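Local structure of cell wall surface anchor family protein (3PHS) at residues K151-V156 / I209-G214; L138-V143 / V156-Y161; V205-E210 / Q219-V224; I169-G174 / I194-L199. The protein is the minor pilin GBS52 of Streptococcus agalactiae, a cell-wall-anchored pilus subunit that mediates adhesion to lung epithelial cells through an IgG-like domain. All coordinates share one frame; numbering follows the deposited sequence.

Overall arrangement
Read from the N terminus, all four contacts fall in the C-terminal prealbumin-like domain, an Ig-like sandwich of two beta sheets. Strand 138-143 comes first and packs across the sandwich on 156-161, closing contact 2; contact 1 has meanwhile opened at 151-156, so the two cross and share Val156. Contact 4 follows in series: it opens at 169-174, the first arm and turn of a small hairpin, and closes on strand 194-199, the whole of it nested inside the long loop of contact 1. That loop closes at 209-214, on the end of the strand where contact 3 opens. Contact 3 then pairs 205-210 with 219-224, completing the sheet that also holds 157-161.

Contact 1: K151-V156 / I209-G214; sequences KPLAGV and IETQSG
Gln212 reaches across to the backbone of Ala154, and the contact divides into a polar clasp and the packing of methyl groups around it. In the clasp, NE2 of Gln212 donates to Ala154 O over 2.7 Å, a nearly straight bond (170° at the hydrogen) whose acceptor lies in the plane of the Gln212 amide. The same NE2 donates to a water at 2.9 Å, and this water also accepts from Ala154 N. Both N-H groups of the amide are therefore used, and the water joins two donors that could not bond to each other directly. The extended chain beyond CG gives Gln212 the length to span the gap.

The rest is van der Waals packing of methyl groups against polar atoms. Leu153 sets CD2 over one face of the Gln212 amide, 3.5 Å from CD, so that the group is bonded within its plane and covered on a flat side. Val156 divides its two methyls: CG1, anti to the backbone N (chi1 178°), comes within 3.4 Å of Glu210 O, while CG2 sits 3.7 Å from Thr211 OG1. That hydroxyl is hydrogen-bonded to Asn238, the residue joined covalently to Lys142.

A weaker CH···O contact adds to this, from Val156 CA to Glu210 O at 3.6 Å. The loop after strand 149-152 is thus fastened to the end of strand 202-210 beside the isopeptide link. Chemically, the one direct hydrogen bond between these segments runs from a side-chain amide to a backbone carbonyl, while Gln212 N is itself buried here without a partner in the model.

Contact 2: L138-V143 / V156-Y161; sequences LDLLKV and VVFELY
Leu140 and Phe158 meet in the interior of an Ig-like beta sandwich, where strands 138-143 and 157-161 belong to opposing sheets. Their axes pass 10.8 Å apart at 149°, a spacing that side chains must fill. Leu140 holds CG anti to its N (chi1 169°) and sets CD2 squarely over the centre of the Phe158 ring, a CH-pi contact of 3.8 Å from CD2 to the centroid, 13° off the normal. Lys142 meets the same ring differently: its CD lies at the rim, in the ring plane, 4.0 Å from Phe158 CZ. Two methyls, Leu138 CD2 and Leu160 CD1, extend this packing more loosely at 4.5 Å.

Lys142 is bent at chi2 and again at chi4, which folds an otherwise long chain into the core. Its CG lies 3.9 Å from Val156 CG2, and its CE approaches the other methyl, Val156 CG1, at 4.0 Å. Such burial suits a lysine that has become part of an intramolecular isopeptide bond, its NZ joined to Asn238 CG on strand 231-240, as in other Gram-positive pilins. The remaining polar capacity of this nitrogen is used locally: NZ donates to Val143 O at 3.2 Å, approaching from above the carbonyl plane.

Contact 3: V205-E210 / Q219-V224; sequences VLKEIE and QAETAV
Leu206 and Thr222 form an antiparallel hydrogen-bonded pair, each backbone amide giving its hydrogen to the other's carbonyl: Leu206 N to Thr222 O and Thr222 N to Leu206 O, both 2.9 Å. Farther along, Glu208 N donates to Ala220 O at 2.8 Å. Between these bonds lies the non-hydrogen-bonded pair of Lys207 and Glu221, whose side chains run alongside each other; Lys207 NZ nevertheless stays 5.1 Å from Glu221 OE2, short of a salt bridge.

At the edge of the pairing, side chains and water take up further polar atoms. Gln219 NE2 donates to Thr222 OG1 over 2.8 Å, nearly in its own amide plane. A water 2.7 Å from Thr222 OG1 also lies near Leu206 O and Gln219 O, though it cannot donate to all its neighbours at once. Glu208 OE1 accepts from a second water at 2.6 Å, which holds Gln219 N only weakly. Glu208 also packs on Lys142, next to the isopeptide link, much as an acidic residue does in related pilin domains.

On the inner face, Leu206 CD1 touches Val224 CG1 at 3.8 Å. Strand 202-210 pairs on its other side with 157-162, and that pairing ends in a classic beta bulge, Ile209 and Glu210 opposite Val157. Together, strands 157-162, 202-210 and 221-226 form the antiparallel sheet characteristic of an Ig-like sandwich.

Contact 4: I169-G174 / I194-L199; sequences IRVKNG and IRISGL
Val171 lays its CG2 methyl against Ile196, 3.8 Å from CG2 and 4.1 Å from CD1, so that one branch touches both a short and a long arm of the isoleucine. The contact brings a beta hairpin, strands 171-172 and 175-176, up to strand 193-200 of the Ig-like sandwich. In Val171 this methyl lies anti to the carbonyl carbon (CG1 takes the position anti to N, chi1 177°), which turns it toward the strand. The two side chains meet at a slant. Leu186, on strand 186-187 of the opposing sheet, touches both of them and Ile194 as well, so the hairpin contributes to packing that reaches between the sheets.

A second apolar pair lies just ahead of the hairpin. Ile169 CG2 meets Leu199 CD2 at 4.1 Å, and both residues also rest on Leu160 of strand 157-162. The apolar part of the contact is thus two separate touches, each continued by residues of the other sheet.

At the hairpin's tip the chemistry changes to backbone. Asn173 and Gly174 both have left-handed backbone angles, close to those of a type I' turn, and this swings the Gly174 carbonyl toward the strand. Its oxygen lies 3.4 Å from Ile196 CA, a CH···O contact, and 3.6 Å from Ser197 OG. Charged neighbours hold the periphery: Lys172 pairs with Asp179 and Asp181, and Arg195 with Asp139. The tip itself is fastened by Ser197 N, which donates to Gly174 O at 3.0 Å and 166°, lying in the carbonyl plane.

Contact 1: K151-V156 / I209-G214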
loop_
_atom_site.group_PDB
_atom_site.type_symbol
_atom_site.label_atom_id
_atom_site.label_comp_id
_atom_site.label_asym_id
_atom_site.label_seq_id
_atom_site.Cartn_x
_atom_site.Cartn_y
_atom_site.Cartn_z
ATOM N N LYS A 151 -1.615 32.076 -2.990
ATOM C CA LYS A 151 -2.899 31.993 -2.292
ATOM C C LYS A 151 -3.491 30.592 -2.468
ATOM O O LYS A 151 -3.275 29.959 -3.498
ATOM C CB LYS A 151 -3.875 33.046 -2.824
ATOM C CG LYS A 151 -4.212 32.868 -4.297
ATOM C CD LYS A 151 -5.330 33.800 -4.770
ATOM C CE LYS A 151 -5.755 33.419 -6.183
ATOM N NZ LYS A 151 -6.762 34.360 -6.761
ATOM N N PRO A 152 -4.254 30.117 -1.468
ATOM C CA PRO A 152 -4.925 28.816 -1.586
ATOM C C PRO A 152 -5.782 28.702 -2.846
ATOM O O PRO A 152 -6.442 29.668 -3.265
ATOM C CB PRO A 152 -5.822 28.775 -0.339
ATOM C CG PRO A 152 -5.166 29.689 0.630
ATOM C CD PRO A 152 -4.617 30.801 -0.211
ATOM N N LEU A 153 -5.764 27.522 -3.451
ATOM C CA LEU A 153 -6.520 27.279 -4.649
ATOM C C LEU A 153 -7.550 26.205 -4.392
ATOM O O LEU A 153 -7.193 25.073 -4.034
ATOM C CB LEU A 153 -5.620 26.805 -5.775
ATOM C CG LEU A 153 -5.109 27.764 -6.822
ATOM C CD1 LEU A 153 -4.589 26.884 -7.927
ATOM C CD2 LEU A 153 -6.223 28.692 -7.334
ATOM N N ALA A 154 -8.811 26.558 -4.621
ATOM C CA ALA A 154 -9.927 25.633 -4.444
ATOM C C ALA A 154 -10.273 24.867 -5.716
ATOM O O ALA A 154 -9.996 25.316 -6.847
ATOM C CB ALA A 154 -11.162 26.393 -3.903
ATOM N N GLY A 155 -10.865 23.692 -5.544
ATOM C CA GLY A 155 -11.359 22.929 -6.677
ATOM C C GLY A 155 -10.343 22.217 -7.544
ATOM O O GLY A 155 -10.689 21.766 -8.635
ATOM N N VAL A 156 -9.090 22.126 -7.079
ATOM C CA VAL A 156 -8.037 21.394 -7.786
ATOM C C VAL A 156 -8.169 19.898 -7.475
ATOM O O VAL A 156 -8.337 19.524 -6.314
ATOM C CB VAL A 156 -6.619 21.896 -7.393
ATOM C CG1 VAL A 156 -5.502 21.096 -8.112
ATOM C CG2 VAL A 156 -6.477 23.393 -7.681
ATOM N N ILE A 209 -4.616 16.018 -11.269
ATOM C CA ILE A 209 -5.441 15.605 -12.417
ATOM C C ILE A 209 -5.892 16.814 -13.217
ATOM O O ILE A 209 -5.830 16.813 -14.454
ATOM C CB ILE A 209 -6.717 14.833 -11.944
ATOM C CG1 ILE A 209 -6.330 13.618 -11.097
ATOM C CG2 ILE A 209 -7.589 14.407 -13.133
ATOM C CD1 ILE A 209 -5.320 12.701 -11.747
ATOM N N GLU A 210 -6.354 17.828 -12.494
ATOM C CA GLU A 210 -6.897 19.025 -13.113
ATOM C C GLU A 210 -6.752 20.210 -12.172
ATOM O O GLU A 210 -7.067 20.136 -10.977
ATOM C CB GLU A 210 -8.368 18.798 -13.484
ATOM C CG GLU A 210 -9.135 20.048 -13.936
ATOM C CD GLU A 210 -10.567 19.732 -14.323
ATOM O OE1 GLU A 210 -11.023 18.587 -14.101
ATOM O OE2 GLU A 210 -11.241 20.633 -14.853
ATOM N N THR A 211 -6.266 21.319 -12.716
ATOM C CA THR A 211 -6.174 22.520 -11.912
ATOM C C THR A 211 -7.116 23.609 -12.407
ATOM O O THR A 211 -7.807 23.415 -13.398
ATOM C CB THR A 211 -4.734 23.016 -11.798
ATOM O OG1 THR A 211 -4.680 24.049 -10.817
ATOM C CG2 THR A 211 -4.206 23.543 -13.141
ATOM N N GLN A 212 -7.153 24.729 -11.691
ATOM C CA GLN A 212 -8.044 25.838 -12.028
ATOM C C GLN A 212 -7.665 26.503 -13.340
ATOM O O GLN A 212 -6.517 26.426 -13.800
ATOM C CB GLN A 212 -8.017 26.891 -10.943
ATOM C CG GLN A 212 -8.944 26.663 -9.771
ATOM C CD GLN A 212 -9.214 27.962 -9.023
ATOM O OE1 GLN A 212 -9.072 29.054 -9.589
ATOM N NE2 GLN A 212 -9.586 27.857 -7.747
ATOM N N SER A 213 -8.646 27.171 -13.937
ATOM C CA SER A 213 -8.394 27.913 -15.144
ATOM C C SER A 213 -7.463 29.092 -14.811
ATOM O O SER A 213 -7.630 29.810 -13.785
ATOM C CB SER A 213 -9.703 28.340 -15.836
ATOM O OG SER A 213 -10.043 29.693 -15.585
ATOM N N GLY A 214 -6.449 29.226 -15.649
ATOM C CA GLY A 214 -5.449 30.259 -15.497
ATOM C C GLY A 214 -4.127 29.708 -15.004
ATOM O O GLY A 214 -3.124 30.423 -15.020
HETATM O O HOH W 1 -9.562 29.090 -5.148
#

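Contact 2: L138-V143 / V156-Y161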
loop_
_atom_site.group_PDB
_atom_site.type_symbol
_atom_site.label_atom_id
_atom_site.label_comp_id
_atom_site.label_asym_id
_atom_site.label_seq_id
_atom_site.Cartn_x
_atom_site.Cartn_y
_atom_site.Cartn_z
ATOM N N LEU A 138 -2.406 12.794 5.830
ATOM C CA LEU A 138 -1.835 13.713 4.860
ATOM C C LEU A 138 -2.599 15.016 4.977
ATOM O O LEU A 138 -3.826 15.000 5.046
ATOM C CB LEU A 138 -2.039 13.157 3.455
ATOM C CG LEU A 138 -1.830 14.083 2.258
ATOM C CD1 LEU A 138 -0.358 14.538 2.229
ATOM C CD2 LEU A 138 -2.213 13.341 0.974
ATOM N N ASP A 139 -1.885 16.144 4.997
ATOM C CA ASP A 139 -2.537 17.438 4.825
ATOM C C ASP A 139 -1.871 18.205 3.680
ATOM O O ASP A 139 -0.767 18.735 3.832
ATOM C CB ASP A 139 -2.520 18.268 6.108
ATOM C CG ASP A 139 -3.453 19.467 6.038
ATOM O OD1 ASP A 139 -3.874 19.853 4.919
ATOM O OD2 ASP A 139 -3.772 20.028 7.099
ATOM N N LEU A 140 -2.558 18.235 2.547
ATOM C CA LEU A 140 -2.086 18.922 1.361
ATOM C C LEU A 140 -2.663 20.325 1.317
ATOM O O LEU A 140 -3.876 20.508 1.436
ATOM C CB LEU A 140 -2.479 18.158 0.099
ATOM C CG LEU A 140 -2.303 18.814 -1.282
ATOM C CD1 LEU A 140 -0.846 19.208 -1.534
ATOM C CD2 LEU A 140 -2.820 17.881 -2.386
ATOM N N LEU A 141 -1.772 21.298 1.142
ATOM C CA LEU A 141 -2.172 22.651 0.817
ATOM C C LEU A 141 -1.781 22.909 -0.636
ATOM O O LEU A 141 -0.621 22.732 -1.016
ATOM C CB LEU A 141 -1.484 23.657 1.753
ATOM C CG LEU A 141 -1.557 25.130 1.306
ATOM C CD1 LEU A 141 -2.996 25.646 1.277
ATOM C CD2 LEU A 141 -0.658 26.036 2.141
ATOM N N LYS A 142 -2.757 23.322 -1.433
ATOM C CA LYS A 142 -2.528 23.670 -2.817
ATOM C C LYS A 142 -2.578 25.185 -2.939
ATOM O O LYS A 142 -3.557 25.798 -2.518
ATOM C CB LYS A 142 -3.607 23.074 -3.706
ATOM C CG LYS A 142 -3.380 23.291 -5.233
ATOM C CD LYS A 142 -2.099 22.576 -5.733
ATOM C CE LYS A 142 -1.952 22.688 -7.253
ATOM N NZ LYS A 142 -1.573 24.080 -7.686
ATOM N N VAL A 143 -1.545 25.773 -3.533
ATOM C CA VAL A 143 -1.546 27.219 -3.758
ATOM C C VAL A 143 -1.447 27.583 -5.248
ATOM O O VAL A 143 -0.934 26.809 -6.073
ATOM C CB VAL A 143 -0.430 27.922 -2.951
ATOM C CG1 VAL A 143 -0.687 27.795 -1.434
ATOM C CG2 VAL A 143 0.948 27.383 -3.347
ATOM N N VAL A 156 -9.090 22.126 -7.079
ATOM C CA VAL A 156 -8.037 21.394 -7.786
ATOM C C VAL A 156 -8.169 19.898 -7.475
ATOM O O VAL A 156 -8.337 19.524 -6.314
ATOM C CB VAL A 156 -6.619 21.896 -7.393
ATOM C CG1 VAL A 156 -5.502 21.096 -8.112
ATOM C CG2 VAL A 156 -6.477 23.393 -7.681
ATOM N N VAL A 157 -8.060 19.075 -8.508
ATOM C CA VAL A 157 -8.368 17.639 -8.425
ATOM C C VAL A 157 -7.090 16.799 -8.398
ATOM O O VAL A 157 -6.208 16.940 -9.246
ATOM C CB VAL A 157 -9.314 17.208 -9.583
ATOM C CG1 VAL A 157 -9.593 15.677 -9.572
ATOM C CG2 VAL A 157 -10.617 18.019 -9.519
ATOM N N PHE A 158 -7.009 15.925 -7.396
ATOM C CA PHE A 158 -5.920 14.981 -7.246
ATOM C C PHE A 158 -6.447 13.542 -7.097
ATOM O O PHE A 158 -7.609 13.340 -6.730
ATOM C CB PHE A 158 -5.140 15.296 -5.971
ATOM C CG PHE A 158 -4.215 16.481 -6.082
ATOM C CD1 PHE A 158 -4.664 17.762 -5.775
ATOM C CD2 PHE A 158 -2.881 16.303 -6.408
ATOM C CE1 PHE A 158 -3.776 18.864 -5.849
ATOM C CE2 PHE A 158 -1.999 17.393 -6.478
ATOM C CZ PHE A 158 -2.465 18.663 -6.202
ATOM N N GLU A 159 -5.581 12.579 -7.403
ATOM C CA GLU A 159 -5.757 11.182 -6.994
ATOM C C GLU A 159 -4.551 10.802 -6.142
ATOM O O GLU A 159 -3.501 11.431 -6.239
ATOM C CB GLU A 159 -5.876 10.266 -8.206
ATOM C CG GLU A 159 -7.184 10.478 -8.962
ATOM C CD GLU A 159 -7.239 9.761 -10.291
ATOM O OE1 GLU A 159 -6.232 9.168 -10.728
ATOM O OE2 GLU A 159 -8.325 9.802 -10.902
ATOM N N LEU A 160 -4.712 9.781 -5.304
ATOM C CA LEU A 160 -3.630 9.289 -4.453
ATOM C C LEU A 160 -3.371 7.813 -4.757
ATOM O O LEU A 160 -4.318 7.047 -4.954
ATOM C CB LEU A 160 -4.007 9.473 -2.983
ATOM C CG LEU A 160 -2.940 9.074 -1.958
ATOM C CD1 LEU A 160 -1.731 9.993 -1.971
ATOM C CD2 LEU A 160 -3.550 9.039 -0.553
ATOM N N TYR A 161 -2.097 7.434 -4.833
ATOM C CA TYR A 161 -1.695 6.068 -5.124
ATOM C C TYR A 161 -0.701 5.607 -4.076
ATOM O O TYR A 161 0.019 6.413 -3.529
ATOM C CB TYR A 161 -0.999 6.008 -6.491
ATOM C CG TYR A 161 -1.941 6.255 -7.632
ATOM C CD1 TYR A 161 -2.317 7.556 -7.992
ATOM C CD2 TYR A 161 -2.484 5.188 -8.339
ATOM C CE1 TYR A 161 -3.222 7.775 -9.042
ATOM C CE2 TYR A 161 -3.357 5.395 -9.389
ATOM C CZ TYR A 161 -3.722 6.684 -9.743
ATOM O OH TYR A 161 -4.614 6.858 -10.794
#

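Contact 3: V205-E210 / Q219-V224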
loop_
_atom_site.group_PDB
_atom_site.type_symbol
_atom_site.label_atom_id
_atom_site.label_comp_id
_atom_site.label_asym_id
_atom_site.label_seq_id
_atom_site.Cartn_x
_atom_site.Cartn_y
_atom_site.Cartn_z
ATOM N N VAL A 205 1.857 8.519 -3.621
ATOM C CA VAL A 205 2.067 9.485 -4.696
ATOM C C VAL A 205 0.765 10.228 -4.951
ATOM O O VAL A 205 -0.289 9.616 -5.189
ATOM C CB VAL A 205 2.574 8.809 -5.995
ATOM C CG1 VAL A 205 2.649 9.822 -7.152
ATOM C CG2 VAL A 205 3.917 8.149 -5.776
ATOM N N LEU A 206 0.849 11.557 -4.899
ATOM C CA LEU A 206 -0.259 12.416 -5.290
ATOM C C LEU A 206 -0.155 12.743 -6.774
ATOM O O LEU A 206 0.883 13.226 -7.235
ATOM C CB LEU A 206 -0.223 13.711 -4.475
ATOM C CG LEU A 206 -0.808 13.668 -3.061
ATOM C CD1 LEU A 206 -0.367 14.915 -2.312
ATOM C CD2 LEU A 206 -2.349 13.548 -3.087
ATOM N N LYS A 207 -1.215 12.473 -7.506
ATOM C CA LYS A 207 -1.267 12.802 -8.901
ATOM C C LYS A 207 -2.229 13.964 -9.139
ATOM O O LYS A 207 -3.355 13.888 -8.784
ATOM C CB LYS A 207 -1.635 11.565 -9.723
ATOM C CG LYS A 207 -1.422 11.717 -11.198
ATOM C CD LYS A 207 -1.702 10.412 -11.983
ATOM C CE LYS A 207 -1.864 10.669 -13.495
ATOM N NZ LYS A 207 -2.357 9.506 -14.234
ATOM N N GLU A 208 -1.725 15.072 -9.665
ATOM C CA GLU A 208 -2.609 16.199 -9.924
ATOM C C GLU A 208 -3.289 15.953 -11.266
ATOM O O GLU A 208 -2.612 15.713 -12.269
ATOM C CB GLU A 208 -1.833 17.526 -9.936
ATOM C CG GLU A 208 -2.754 18.736 -9.953
ATOM C CD GLU A 208 -2.002 20.071 -9.887
ATOM O OE1 GLU A 208 -0.820 20.101 -9.483
ATOM O OE2 GLU A 208 -2.628 21.090 -10.231
ATOM N N ILE A 209 -4.616 16.018 -11.269
ATOM C CA ILE A 209 -5.441 15.605 -12.417
ATOM C C ILE A 209 -5.892 16.814 -13.217
ATOM O O ILE A 209 -5.830 16.813 -14.454
ATOM C CB ILE A 209 -6.717 14.833 -11.944
ATOM C CG1 ILE A 209 -6.330 13.618 -11.097
ATOM C CG2 ILE A 209 -7.589 14.407 -13.133
ATOM C CD1 ILE A 209 -5.320 12.701 -11.747
ATOM N N GLU A 210 -6.354 17.828 -12.494
ATOM C CA GLU A 210 -6.897 19.025 -13.113
ATOM C C GLU A 210 -6.752 20.210 -12.172
ATOM O O GLU A 210 -7.067 20.136 -10.977
ATOM C CB GLU A 210 -8.368 18.798 -13.484
ATOM C CG GLU A 210 -9.135 20.048 -13.936
ATOM C CD GLU A 210 -10.567 19.732 -14.323
ATOM O OE1 GLU A 210 -11.023 18.587 -14.101
ATOM O OE2 GLU A 210 -11.241 20.633 -14.853
ATOM N N GLN A 219 4.000 20.164 -11.109
ATOM C CA GLN A 219 4.467 18.828 -10.741
ATOM C C GLN A 219 3.296 17.856 -10.800
ATOM O O GLN A 219 2.432 17.855 -9.913
ATOM C CB GLN A 219 5.180 18.821 -9.364
ATOM C CG GLN A 219 4.449 19.536 -8.209
ATOM C CD GLN A 219 5.346 19.735 -6.976
ATOM O OE1 GLN A 219 6.183 20.646 -6.950
ATOM N NE2 GLN A 219 5.161 18.900 -5.951
ATOM N N ALA A 220 3.254 17.055 -11.866
ATOM C CA ALA A 220 2.189 16.069 -12.064
ATOM C C ALA A 220 2.075 15.111 -10.877
ATOM O O ALA A 220 0.987 14.903 -10.339
ATOM C CB ALA A 220 2.413 15.289 -13.359
ATOM N N GLU A 221 3.210 14.552 -10.470
ATOM C CA GLU A 221 3.241 13.559 -9.387
ATOM C C GLU A 221 4.160 14.018 -8.285
ATOM O O GLU A 221 5.298 14.443 -8.554
ATOM C CB GLU A 221 3.680 12.188 -9.905
ATOM C CG GLU A 221 2.671 11.585 -10.865
ATOM C CD GLU A 221 3.050 10.221 -11.384
ATOM O OE1 GLU A 221 3.978 9.575 -10.844
ATOM O OE2 GLU A 221 2.378 9.788 -12.338
ATOM N N THR A 222 3.665 13.924 -7.046
ATOM C CA THR A 222 4.391 14.375 -5.853
ATOM C C THR A 222 4.466 13.231 -4.842
ATOM O O THR A 222 3.432 12.699 -4.425
ATOM C CB THR A 222 3.685 15.587 -5.186
ATOM O OG1 THR A 222 3.568 16.661 -6.140
ATOM C CG2 THR A 222 4.437 16.060 -3.945
ATOM N N ALA A 223 5.688 12.871 -4.456
ATOM C CA ALA A 223 5.906 11.807 -3.474
ATOM C C ALA A 223 5.533 12.284 -2.084
ATOM O O ALA A 223 5.846 13.415 -1.688
ATOM C CB ALA A 223 7.356 11.338 -3.498
ATOM N N VAL A 224 4.829 11.439 -1.337
ATOM C CA VAL A 224 4.558 11.749 0.067
ATOM C C VAL A 224 4.788 10.504 0.920
ATOM O O VAL A 224 4.422 9.391 0.525
ATOM C CB VAL A 224 3.132 12.357 0.348
ATOM C CG1 VAL A 224 2.674 13.325 -0.756
ATOM C CG2 VAL A 224 2.095 11.284 0.537
HETATM O O HOH W 2 1.249 16.315 -7.442
HETATM O O HOH W 3 1.247 21.671 -9.825
#

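Contact 4: I169-G174 / I194-L199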
loop_
_atom_site.group_PDB
_atom_site.type_symbol
_atom_site.label_atom_id
_atom_site.label_comp_id
_atom_site.label_asym_id
_atom_site.label_seq_id
_atom_site.Cartn_x
_atom_site.Cartn_y
_atom_site.Cartn_z
ATOM N N ILE A 169 -6.196 5.163 -4.440
ATOM C CA ILE A 169 -6.748 5.006 -3.093
ATOM C C ILE A 169 -8.013 5.845 -2.987
ATOM O O ILE A 169 -8.011 7.013 -3.374
ATOM C CB ILE A 169 -5.696 5.461 -2.034
ATOM C CG1 ILE A 169 -4.583 4.419 -1.943
ATOM C CG2 ILE A 169 -6.310 5.702 -0.649
ATOM C CD1 ILE A 169 -3.239 5.013 -1.785
ATOM N N ARG A 170 -9.083 5.260 -2.454
ATOM C CA ARG A 170 -10.366 5.969 -2.363
ATOM C C ARG A 170 -10.624 6.507 -0.957
ATOM O O ARG A 170 -10.103 5.975 0.024
ATOM C CB ARG A 170 -11.505 5.083 -2.894
ATOM C CG ARG A 170 -11.225 4.633 -4.337
ATOM C CD ARG A 170 -12.327 3.806 -4.995
ATOM N NE ARG A 170 -12.366 2.435 -4.486
ATOM C CZ ARG A 170 -13.375 1.925 -3.781
ATOM N NH1 ARG A 170 -14.437 2.674 -3.496
ATOM N NH2 ARG A 170 -13.321 0.668 -3.351
ATOM N N VAL A 171 -11.406 7.580 -0.863
ATOM C CA VAL A 171 -11.568 8.318 0.389
ATOM C C VAL A 171 -13.051 8.634 0.626
ATOM O O VAL A 171 -13.775 8.931 -0.322
ATOM C CB VAL A 171 -10.710 9.638 0.372
ATOM C CG1 VAL A 171 -10.915 10.465 1.629
ATOM C CG2 VAL A 171 -9.208 9.315 0.172
ATOM N N LYS A 172 -13.475 8.547 1.884
ATOM C CA LYS A 172 -14.849 8.832 2.321
ATOM C C LYS A 172 -14.779 9.340 3.775
ATOM O O LYS A 172 -14.005 8.827 4.571
ATOM C CB LYS A 172 -15.687 7.537 2.224
ATOM C CG LYS A 172 -17.200 7.619 2.564
ATOM C CD LYS A 172 -17.801 6.199 2.493
ATOM C CE LYS A 172 -19.117 6.068 3.255
ATOM N NZ LYS A 172 -19.804 4.787 2.922
ATOM N N ASN A 173 -15.582 10.338 4.142
ATOM C CA ASN A 173 -15.509 10.908 5.507
ATOM C C ASN A 173 -14.096 11.440 5.850
ATOM O O ASN A 173 -13.663 11.385 7.017
ATOM C CB ASN A 173 -15.974 9.886 6.582
ATOM C CG ASN A 173 -17.450 9.483 6.440
ATOM O OD1 ASN A 173 -17.822 8.315 6.652
ATOM N ND2 ASN A 173 -18.291 10.445 6.087
ATOM N N GLY A 174 -13.382 11.931 4.830
ATOM C CA GLY A 174 -11.988 12.413 4.976
ATOM C C GLY A 174 -10.983 11.334 5.359
ATOM O O GLY A 174 -9.890 11.622 5.871
ATOM N N ILE A 194 -6.625 19.385 0.997
ATOM C CA ILE A 194 -7.124 18.015 0.968
ATOM C C ILE A 194 -6.508 17.393 2.224
ATOM O O ILE A 194 -5.280 17.375 2.367
ATOM C CB ILE A 194 -6.666 17.253 -0.304
ATOM C CG1 ILE A 194 -7.372 17.814 -1.539
ATOM C CG2 ILE A 194 -6.928 15.725 -0.168
ATOM C CD1 ILE A 194 -6.841 17.289 -2.858
ATOM N N ARG A 195 -7.349 16.909 3.139
ATOM C CA ARG A 195 -6.862 16.183 4.323
ATOM C C ARG A 195 -7.386 14.756 4.293
ATOM O O ARG A 195 -8.578 14.532 4.063
ATOM C CB ARG A 195 -7.292 16.853 5.625
ATOM C CG ARG A 195 -6.729 18.252 5.828
ATOM C CD ARG A 195 -7.280 18.898 7.092
ATOM N NE ARG A 195 -6.743 20.253 7.297
ATOM C CZ ARG A 195 -7.273 21.361 6.782
ATOM N NH1 ARG A 195 -8.359 21.293 6.014
ATOM N NH2 ARG A 195 -6.716 22.543 7.035
ATOM N N ILE A 196 -6.492 13.793 4.482
ATOM C CA ILE A 196 -6.879 12.375 4.416
ATOM C C ILE A 196 -6.243 11.693 5.630
ATOM O O ILE A 196 -5.043 11.704 5.761
ATOM C CB ILE A 196 -6.388 11.681 3.113
ATOM C CG1 ILE A 196 -6.886 12.406 1.838
ATOM C CG2 ILE A 196 -6.860 10.213 3.073
ATOM C CD1 ILE A 196 -6.128 11.997 0.557
ATOM N N SER A 197 -7.046 11.116 6.518
ATOM C CA SER A 197 -6.459 10.361 7.632
ATOM C C SER A 197 -6.694 8.869 7.368
ATOM O O SER A 197 -7.302 8.506 6.370
ATOM C CB SER A 197 -7.038 10.808 8.970
ATOM O OG SER A 197 -8.436 10.634 8.965
ATOM N N GLY A 198 -6.182 8.017 8.245
ATOM C CA GLY A 198 -6.414 6.582 8.123
ATOM C C GLY A 198 -5.598 5.960 6.991
ATOM O O GLY A 198 -6.013 4.945 6.416
ATOM N N LEU A 199 -4.460 6.574 6.650
ATOM C CA LEU A 199 -3.535 5.987 5.668
ATOM C C LEU A 199 -2.473 5.177 6.396
ATOM O O LEU A 199 -1.765 5.693 7.257
ATOM C CB LEU A 199 -2.856 7.059 4.797
ATOM C CG LEU A 199 -3.818 7.818 3.855
ATOM C CD1 LEU A 199 -3.219 9.146 3.414
ATOM C CD2 LEU A 199 -4.222 6.974 2.653
#